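Local coordinates for protein alkaline phosphatase D (Bacillus subtilis, PDB 2YEQ) that hydrolyses phosphate esters as a secreted phosphodiesterase and alkaline phosphatase of the PhoD family, with iron and calcium in its active site, at residues 16-21 with 201-206; 83-88 with 103-108. All coordinates share one frame; numbering follows the deposited sequence.

Interaction 1 of 2, residues 16-21 with 201-206; sequences GDPLSD and AFPWVV. With EDO (1,2-ethanediol), chain I; EDO (1,2-ethanediol), chain B.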
loop_
_atom_site.group_PDB
_atom_site.type_symbol
_atom_site.label_atom_id
_atom_site.label_comp_id
_atom_site.label_asym_id
_atom_site.label_seq_id
_atom_site.Cartn_x
_atom_site.Cartn_y
_atom_site.Cartn_z
ATOM N N GLY A 16 -6.265 7.627 10.616
ATOM C CA GLY A 16 -6.168 7.724 9.181
ATOM C C GLY A 16 -7.018 8.759 8.511
ATOM O O GLY A 16 -7.805 9.467 9.134
ATOM N N ASP A 17 -6.820 8.842 7.206
ATOM C CA ASP A 17 -7.554 9.755 6.349
ATOM C C ASP A 17 -7.683 11.138 6.948
ATOM O O ASP A 17 -8.777 11.689 7.042
ATOM C CB ASP A 17 -8.922 9.152 5.997
ATOM C CG ASP A 17 -8.833 8.179 4.829
ATOM O OD1 ASP A 17 -7.718 7.656 4.577
ATOM O OD2 ASP A 17 -9.877 7.949 4.163
ATOM N N PRO A 18 -6.547 11.725 7.308
ATOM C CA PRO A 18 -6.577 13.043 7.934
ATOM C C PRO A 18 -7.021 14.095 6.961
ATOM O O PRO A 18 -6.684 14.000 5.763
ATOM C CB PRO A 18 -5.108 13.277 8.347
ATOM C CG PRO A 18 -4.334 12.491 7.418
ATOM C CD PRO A 18 -5.172 11.245 7.142
ATOM N N LEU A 19 -7.802 15.054 7.470
ATOM C CA LEU A 19 -8.128 16.296 6.783
ATOM C C LEU A 19 -7.639 17.450 7.679
ATOM O O LEU A 19 -7.027 17.218 8.717
ATOM C CB LEU A 19 -9.628 16.409 6.524
ATOM C CG LEU A 19 -10.219 15.383 5.532
ATOM C CD1 LEU A 19 -11.736 15.495 5.464
ATOM C CD2 LEU A 19 -9.587 15.506 4.147
ATOM N N SER A 20 -7.903 18.692 7.298
ATOM C CA SER A 20 -7.368 19.818 8.075
ATOM C C SER A 20 -8.077 20.017 9.410
ATOM O O SER A 20 -7.529 20.651 10.296
ATOM C CB SER A 20 -7.360 21.114 7.251
ATOM O OG SER A 20 -8.654 21.547 6.955
ATOM N N ASP A 21 -9.271 19.461 9.572
ATOM C CA ASP A 21 -10.052 19.666 10.795
ATOM C C ASP A 21 -10.549 18.375 11.463
ATOM O O ASP A 21 -11.374 18.434 12.377
ATOM C CB ASP A 21 -11.267 20.536 10.463
ATOM C CG ASP A 21 -12.282 19.808 9.586
ATOM O OD1 ASP A 21 -11.869 19.014 8.706
ATOM O OD2 ASP A 21 -13.499 20.006 9.788
ATOM N N ALA A 201 1.738 5.197 15.766
ATOM C CA ALA A 201 2.666 6.328 15.597
ATOM C C ALA A 201 2.235 7.421 14.609
ATOM O O ALA A 201 2.599 8.600 14.768
ATOM C CB ALA A 201 4.054 5.781 15.218
ATOM N N PHE A 202 1.477 7.057 13.576
ATOM C CA PHE A 202 1.164 7.984 12.468
ATOM C C PHE A 202 -0.237 7.745 11.885
ATOM O O PHE A 202 -0.723 6.635 11.928
ATOM C CB PHE A 202 2.108 7.757 11.283
ATOM C CG PHE A 202 3.521 7.481 11.640
ATOM C CD1 PHE A 202 4.353 8.513 12.073
ATOM C CD2 PHE A 202 4.059 6.234 11.466
ATOM C CE1 PHE A 202 5.667 8.275 12.368
ATOM C CE2 PHE A 202 5.391 5.987 11.764
ATOM C CZ PHE A 202 6.189 7.024 12.233
ATOM N N PRO A 203 -0.842 8.762 11.291
ATOM C CA PRO A 203 -2.037 8.543 10.469
ATOM C C PRO A 203 -1.658 7.857 9.175
ATOM O O PRO A 203 -0.617 8.191 8.598
ATOM C CB PRO A 203 -2.540 9.950 10.180
ATOM C CG PRO A 203 -1.345 10.825 10.336
ATOM C CD PRO A 203 -0.402 10.165 11.264
ATOM N N TRP A 204 -2.492 6.905 8.739
ATOM C CA TRP A 204 -2.256 6.130 7.531
ATOM C C TRP A 204 -3.318 6.457 6.468
ATOM O O TRP A 204 -4.500 6.700 6.787
ATOM C CB TRP A 204 -2.305 4.634 7.799
ATOM C CG TRP A 204 -1.114 4.046 8.501
ATOM C CD1 TRP A 204 -0.424 4.593 9.551
ATOM C CD2 TRP A 204 -0.495 2.781 8.238
ATOM N NE1 TRP A 204 0.578 3.761 9.936
ATOM C CE2 TRP A 204 0.557 2.635 9.161
ATOM C CE3 TRP A 204 -0.723 1.759 7.298
ATOM C CZ2 TRP A 204 1.371 1.526 9.181
ATOM C CZ3 TRP A 204 0.078 0.674 7.306
ATOM C CH2 TRP A 204 1.113 0.538 8.251
ATOM N N VAL A 205 -2.871 6.448 5.210
ATOM C CA VAL A 205 -3.721 6.524 4.034
ATOM C C VAL A 205 -3.504 5.213 3.298
ATOM O O VAL A 205 -2.440 4.968 2.721
ATOM C CB VAL A 205 -3.394 7.743 3.161
ATOM C CG1 VAL A 205 -4.331 7.836 1.925
ATOM C CG2 VAL A 205 -3.556 9.014 4.004
ATOM N N VAL A 206 -4.498 4.327 3.355
ATOM C CA VAL A 206 -4.336 3.000 2.778
ATOM C C VAL A 206 -5.098 2.868 1.451
ATOM O O VAL A 206 -6.158 3.474 1.260
ATOM C CB VAL A 206 -4.818 1.897 3.787
ATOM C CG1 VAL A 206 -3.984 1.961 5.096
ATOM C CG2 VAL A 206 -6.314 2.073 4.101
HETATM C C1 EDO I . -10.023 12.000 3.362
HETATM O O1 EDO I . -8.681 12.118 3.858
HETATM C C2 EDO I . -10.181 10.708 2.575
HETATM O O2 EDO I . -11.311 9.974 3.049
HETATM C C1 EDO B . 2.392 11.730 14.260
HETATM O O1 EDO B . 1.197 10.978 14.416
HETATM C C2 EDO B . 2.438 12.340 12.873
HETATM O O2 EDO B . 3.460 13.343 12.895
HETATM O O HOH W 1 -6.499 5.254 5.579
#

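Interaction 2 of 2, residues 83-88 with 103-108; sequences EPNKVY and KTKTLP. With PE5 (3,6,9,12,15,18,21,24-octaoxahexacosan-1-ol), chain C.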
loop_
_atom_site.group_PDB
_atom_site.type_symbol
_atom_site.label_atom_id
_atom_site.label_comp_id
_atom_site.label_asym_id
_atom_site.label_seq_id
_atom_site.Cartn_x
_atom_site.Cartn_y
_atom_site.Cartn_z
ATOM N N GLU A 83 -7.836 21.447 14.963
ATOM C CA GLU A 83 -7.082 22.516 14.315
ATOM C C GLU A 83 -6.145 21.924 13.270
ATOM O O GLU A 83 -5.704 20.791 13.414
ATOM C CB GLU A 83 -6.229 23.270 15.346
ATOM C CG GLU A 83 -7.019 23.965 16.466
ATOM C CD GLU A 83 -6.085 24.627 17.470
ATOM O OE1 GLU A 83 -5.524 25.692 17.123
ATOM O OE2 GLU A 83 -5.884 24.073 18.583
ATOM N N PRO A 84 -5.764 22.723 12.277
ATOM C CA PRO A 84 -4.916 22.221 11.186
ATOM C C PRO A 84 -3.446 22.081 11.533
ATOM O O PRO A 84 -2.931 22.767 12.397
ATOM C CB PRO A 84 -5.117 23.239 10.082
ATOM C CG PRO A 84 -5.498 24.479 10.775
ATOM C CD PRO A 84 -6.287 24.066 11.986
ATOM N N ASN A 85 -2.791 21.145 10.865
ATOM C CA ASN A 85 -1.381 20.873 11.031
ATOM C C ASN A 85 -0.948 20.696 12.478
ATOM O O ASN A 85 0.113 21.182 12.881
ATOM C CB ASN A 85 -0.583 21.989 10.369
ATOM C CG ASN A 85 0.799 21.556 9.949
ATOM O OD1 ASN A 85 1.113 20.381 9.859
ATOM N ND2 ASN A 85 1.649 22.534 9.709
ATOM N N LYS A 86 -1.754 19.975 13.245
ATOM C CA LYS A 86 -1.512 19.793 14.670
ATOM C C LYS A 86 -1.477 18.327 15.070
ATOM O O LYS A 86 -2.319 17.545 14.628
ATOM C CB LYS A 86 -2.605 20.508 15.460
ATOM C CG LYS A 86 -2.334 20.554 16.951
ATOM C CD LYS A 86 -3.204 21.585 17.672
ATOM C CE LYS A 86 -2.409 22.409 18.698
ATOM N NZ LYS A 86 -1.494 21.605 19.555
ATOM N N VAL A 87 -0.516 17.987 15.926
ATOM C CA VAL A 87 -0.366 16.658 16.491
ATOM C C VAL A 87 -1.364 16.470 17.597
ATOM O O VAL A 87 -1.529 17.368 18.442
ATOM C CB VAL A 87 1.039 16.448 17.063
ATOM C CG1 VAL A 87 1.154 15.116 17.836
ATOM C CG2 VAL A 87 2.064 16.528 15.940
ATOM N N TYR A 88 -2.043 15.317 17.606
ATOM C CA TYR A 88 -2.933 14.970 18.715
ATOM C C TYR A 88 -2.652 13.573 19.195
ATOM O O TYR A 88 -2.024 12.771 18.486
ATOM C CB TYR A 88 -4.379 15.062 18.292
ATOM C CG TYR A 88 -4.872 16.455 17.965
ATOM C CD1 TYR A 88 -5.389 17.289 18.968
ATOM C CD2 TYR A 88 -4.877 16.925 16.664
ATOM C CE1 TYR A 88 -5.874 18.537 18.687
ATOM C CE2 TYR A 88 -5.381 18.196 16.363
ATOM C CZ TYR A 88 -5.874 18.995 17.382
ATOM O OH TYR A 88 -6.380 20.239 17.087
ATOM N N LYS A 103 -0.958 8.332 18.381
ATOM C CA LYS A 103 -0.584 9.663 17.957
ATOM C C LYS A 103 -0.989 9.913 16.511
ATOM O O LYS A 103 -0.798 9.060 15.634
ATOM C CB LYS A 103 0.918 9.802 18.100
ATOM C CG LYS A 103 1.492 11.169 17.878
ATOM C CD LYS A 103 2.994 11.071 18.253
ATOM C CE LYS A 103 3.786 12.336 18.021
ATOM N NZ LYS A 103 5.252 12.022 18.216
ATOM N N THR A 104 -1.510 11.094 16.257
ATOM C CA THR A 104 -1.947 11.447 14.931
ATOM C C THR A 104 -1.689 12.918 14.607
ATOM O O THR A 104 -1.175 13.666 15.441
ATOM C CB THR A 104 -3.438 11.124 14.756
ATOM O OG1 THR A 104 -3.749 11.163 13.365
ATOM C CG2 THR A 104 -4.346 12.095 15.530
ATOM N N LYS A 105 -2.054 13.333 13.398
ATOM C CA LYS A 105 -1.781 14.700 12.961
ATOM C C LYS A 105 -2.687 15.135 11.823
ATOM O O LYS A 105 -2.812 14.429 10.811
ATOM C CB LYS A 105 -0.324 14.822 12.542
ATOM C CG LYS A 105 0.116 16.264 12.283
ATOM C CD LYS A 105 1.554 16.282 11.789
ATOM C CE LYS A 105 2.036 17.667 11.429
ATOM N NZ LYS A 105 2.093 17.843 9.947
ATOM N N THR A 106 -3.347 16.270 11.999
ATOM C CA THR A 106 -4.232 16.804 10.980
ATOM C C THR A 106 -3.408 17.393 9.820
ATOM O O THR A 106 -2.233 17.719 9.969
ATOM C CB THR A 106 -5.163 17.919 11.522
ATOM O OG1 THR A 106 -4.376 18.901 12.218
ATOM C CG2 THR A 106 -6.258 17.365 12.420
ATOM N N LEU A 107 -4.046 17.536 8.669
ATOM C CA LEU A 107 -3.409 18.175 7.518
ATOM C C LEU A 107 -3.320 19.697 7.728
ATOM O O LEU A 107 -4.106 20.273 8.475
ATOM C CB LEU A 107 -4.234 17.933 6.262
ATOM C CG LEU A 107 -4.436 16.479 5.814
ATOM C CD1 LEU A 107 -5.188 16.489 4.477
ATOM C CD2 LEU A 107 -3.114 15.763 5.713
ATOM N N PRO A 108 -2.402 20.348 7.024
ATOM C CA PRO A 108 -2.427 21.815 6.916
ATOM C C PRO A 108 -3.737 22.307 6.326
ATOM O O PRO A 108 -4.421 21.566 5.609
ATOM C CB PRO A 108 -1.289 22.131 5.932
ATOM C CG PRO A 108 -0.389 20.978 5.979
ATOM C CD PRO A 108 -1.250 19.765 6.329
HETATM C C50 PE5 C . 6.359 13.369 21.845
HETATM O O1 PE5 C . 5.676 12.177 21.437
HETATM C C1 PE5 C . 6.408 11.005 21.809
HETATM C C2 PE5 C . 5.714 9.738 21.322
HETATM O O2 PE5 C . 5.698 9.724 19.890
HETATM C C3 PE5 C . 6.038 8.466 19.303
HETATM C C4 PE5 C . 5.923 8.592 17.806
#

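Interaction 1 of 2, residues 16-21 with 201-206
Asp17 N donates a hydrogen bond to Trp204 O, 3.2 Å away. Gly16 and Trp204 form a parallel bridge between strand 13-16 and strand 203-206, inside the mixed sheet of the calcineurin-like phosphatase fold. The donor is tilted 30° from the carbonyl plane of Trp204. Gly16 CA lies only 3.1 Å from the same oxygen, Trp204 O, and a side chain at this glycine would run into it. Beside the bond sit two prolines whose side chains cross at about a right angle, with Pro18 CG 4.2 Å from Pro203 CB. Pro18 CD also meets Val205 CG2 at 4.2 Å. Val205 CG2 stands beside its own backbone N because CG1 takes the place anti to it (chi1 -179°). Further out, Trp204 NE1 is held by Ala198 O, and the ring stacks with His199. Arg263 forms a salt bridge with Asp17 OD1 and also binds Val206 O, so it ties both segments together. Arg249 holds Asp17 O. The other carboxylate oxygen, Asp17 OD2, accepts a hydrogen bond from a 1,2-ethanediol O2. A water links the segments again, accepting from Val206 N at 3.1 Å and lying 2.9 Å from Asp17 OD1.

Interaction 2 of 2, residues 83-88 with 103-108
Thr106 turns OG1 into the place between its backbone N and carbonyl carbon (chi1 51°), and this aims the hydroxyl at the 83-86 loop. Asn85 and Lys105 both carry CG anti to the backbone N, and their side chains run side by side in the same direction. Lys105 bends only at its last torsion, which brings Lys105 NZ to 2.7 Å from Asn85 OD1. The ammonium lies nearly in line with the amide C=O, and Asp144 gives it a salt bridge as well. Thr106 OG1 is gripped twice. Thr106 OG1 donates to a lone pair of Glu83 O at 2.6 Å, in the carbonyl plane, and accepts from Lys86 N at 3.0 Å. A valine in its place would probably leave Glu83 O and Lys86 N without these partners and the loop less firmly held. Thr106 CG2 comes within 4.1 Å of Tyr88 CE2. Tyr88 OH accepts from Glu83 N at 2.8 Å, which pins the ring across the loop. On the sheet face that carries Val87 and Lys105, Val87 CG2 lies against the Lys105 chain. Val87 CG1 is 3.8 Å from Lys103 CE. Tyr88 and Thr104 form an antiparallel hydrogen-bonded pair, with Tyr88 N 2.9 Å from Thr104 O. Val87 and Lys105 form the neighbouring non-hydrogen-bonded pair. This is the open end of a beta hairpin, strands 87-94 and 97-105, in the four-stranded antiparallel sheet of the N-terminal domain.

Interaction 2 is nested in the chain loop that interaction 1 closes, and their centres are about 9 Å apart. They meet directly along 18-20 and 106-108. Leu19 O lies 3.0 Å from Leu107 N, probably a hydrogen bond, and Pro18 O packs 3.2 Å from Leu107 CD1. Ser15, next to the bridging glycine, also binds the Thr104 hydroxyl. The hairpin of the N-terminal domain is thus tied to the sheet of the phosphatase domain through 16-21. Strand 263-267 touches both contacts, with Phe265 against Val205 and Leu107. The metal site is not part of either contact: the Trp204 side chain is about 14 Å from the iron.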